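Local coordinates for protein acyl-CoA dehydrogenase (Bacillus subtilis, PDB 5LNX) that catalyses the FAD-dependent 2,3-dehydrogenation of saturated acyl-CoA thioesters to 2,3-dehydroacyl-CoA, passing the electrons to an acceptor, at residues Ile109-Ala113 against Ser114-Leu118. Sequence-based numbering, arbitrary orientation.
Sequences IPNLA and SGDHL
Asn111 O takes the backbone N of His117 at 2.7 Å, with an N-H...O angle of 159°. The donor nevertheless stands 48° above the carbonyl plane. Gly115 N divides itself between Asn111 O and Leu112 O, both bonds weak. One residue back along the chain, Pro110 O accepts from Ser114 N at 2.9 Å, the last well-formed i to i+4 bond. Gly115 then leaves helical geometry with positive phi, where a side chain would jam against the preceding carbonyl, and helix 102-114 ends. Ser114 OG, set between its own backbone N and carbonyl carbon (chi1 76°), accepts from Asp116 N at 2.9 Å, an ST turn that satisfies the first amide past the glycine. With an alanine in place of Ser114, Asp116 N would probably lose its side-chain acceptor and the turn would be held less firmly. The turn carries the chain from helix 102-114 of the N-terminal helical domain into strand 119-120 of the middle beta domain of the acyl-CoA dehydrogenase fold, and Leu118 N bonds to Asp162 OD2. The His117 ring offers a face to Asn111 CB, 4.0 Å from the ring centroid, a CH-pi contact. On the backbone, Leu112 CA makes a C-H...O contact with His117 O at 3.4 Å, while Leu112 CD2 lies 3.9 Å from His117 CB.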
loop_
_atom_site.group_PDB
_atom_site.type_symbol
_atom_site.label_atom_id
_atom_site.label_comp_id
_atom_site.label_asym_id
_atom_site.label_seq_id
_atom_site.Cartn_x
_atom_site.Cartn_y
_atom_site.Cartn_z
ATOM N N ILE D 109 -11.202 -44.175 -5.429
ATOM C CA ILE D 109 -10.915 -43.122 -6.420
ATOM C C ILE D 109 -11.889 -43.024 -7.623
ATOM O O ILE D 109 -12.307 -41.923 -7.964
ATOM C CB ILE D 109 -9.459 -43.219 -6.960
ATOM N N PRO D 110 -12.225 -44.155 -8.288
ATOM C CA PRO D 110 -13.079 -44.101 -9.482
ATOM C C PRO D 110 -14.382 -43.354 -9.253
ATOM O O PRO D 110 -14.798 -42.551 -10.091
ATOM C CB PRO D 110 -13.355 -45.577 -9.792
ATOM C CG PRO D 110 -12.221 -46.321 -9.195
ATOM C CD PRO D 110 -11.803 -45.537 -7.982
ATOM N N ASN D 111 -15.006 -43.603 -8.113
ATOM C CA ASN D 111 -16.218 -42.883 -7.742
ATOM C C ASN D 111 -15.957 -41.412 -7.451
ATOM O O ASN D 111 -16.818 -40.559 -7.696
ATOM C CB ASN D 111 -16.883 -43.532 -6.536
ATOM C CG ASN D 111 -17.629 -44.802 -6.904
ATOM O OD1 ASN D 111 -18.425 -44.811 -7.853
ATOM N ND2 ASN D 111 -17.416 -45.865 -6.134
ATOM N N LEU D 112 -14.802 -41.131 -6.866
ATOM C CA LEU D 112 -14.372 -39.739 -6.669
ATOM C C LEU D 112 -14.080 -39.056 -8.003
ATOM O O LEU D 112 -14.453 -37.903 -8.219
ATOM C CB LEU D 112 -13.144 -39.666 -5.751
ATOM C CG LEU D 112 -13.431 -40.053 -4.294
ATOM C CD1 LEU D 112 -12.142 -40.334 -3.537
ATOM C CD2 LEU D 112 -14.251 -38.977 -3.596
ATOM N N ALA D 113 -13.423 -39.798 -8.894
ATOM C CA ALA D 113 -12.976 -39.287 -10.192
ATOM C C ALA D 113 -14.159 -38.950 -11.101
ATOM O O ALA D 113 -14.272 -37.848 -11.617
ATOM C CB ALA D 113 -12.103 -40.308 -10.865
ATOM N N SER D 114 -15.044 -39.925 -11.255
ATOM C CA SER D 114 -16.305 -39.771 -11.990
ATOM C C SER D 114 -17.167 -38.618 -11.471
ATOM O O SER D 114 -17.926 -38.008 -12.224
ATOM C CB SER D 114 -17.125 -41.064 -11.898
ATOM O OG SER D 114 -17.729 -41.196 -10.618
ATOM N N GLY D 115 -17.090 -38.372 -10.169
ATOM C CA GLY D 115 -17.990 -37.421 -9.487
ATOM C C GLY D 115 -19.245 -38.049 -8.904
ATOM O O GLY D 115 -20.079 -37.363 -8.331
ATOM N N ASP D 116 -19.378 -39.369 -9.034
ATOM C CA ASP D 116 -20.407 -40.127 -8.279
ATOM C C ASP D 116 -20.240 -39.949 -6.768
ATOM O O ASP D 116 -21.221 -39.938 -6.031
ATOM C CB ASP D 116 -20.348 -41.625 -8.604
ATOM C CG ASP D 116 -21.437 -42.424 -7.877
ATOM O OD1 ASP D 116 -22.642 -42.128 -8.071
ATOM O OD2 ASP D 116 -21.083 -43.336 -7.102
ATOM N N HIS D 117 -18.985 -39.794 -6.345
ATOM C CA HIS D 117 -18.632 -39.442 -4.967
ATOM C C HIS D 117 -17.865 -38.136 -4.850
ATOM O O HIS D 117 -17.045 -37.801 -5.699
ATOM C CB HIS D 117 -17.764 -40.523 -4.351
ATOM C CG HIS D 117 -18.532 -41.656 -3.755
ATOM N ND1 HIS D 117 -17.920 -42.641 -3.014
ATOM C CD2 HIS D 117 -19.850 -41.948 -3.761
ATOM C CE1 HIS D 117 -18.828 -43.513 -2.611
ATOM N NE2 HIS D 117 -20.009 -43.110 -3.044
ATOM N N LEU D 118 -18.144 -37.424 -3.768
ATOM C CA LEU D 118 -17.552 -36.118 -3.475
ATOM C C LEU D 118 -16.640 -36.163 -2.236
ATOM O O LEU D 118 -16.969 -36.779 -1.207
ATOM C CB LEU D 118 -18.642 -35.070 -3.229
ATOM C CG LEU D 118 -18.128 -33.635 -3.001
ATOM C CD1 LEU D 118 -17.743 -32.994 -4.322
ATOM C CD2 LEU D 118 -19.146 -32.777 -2.251
#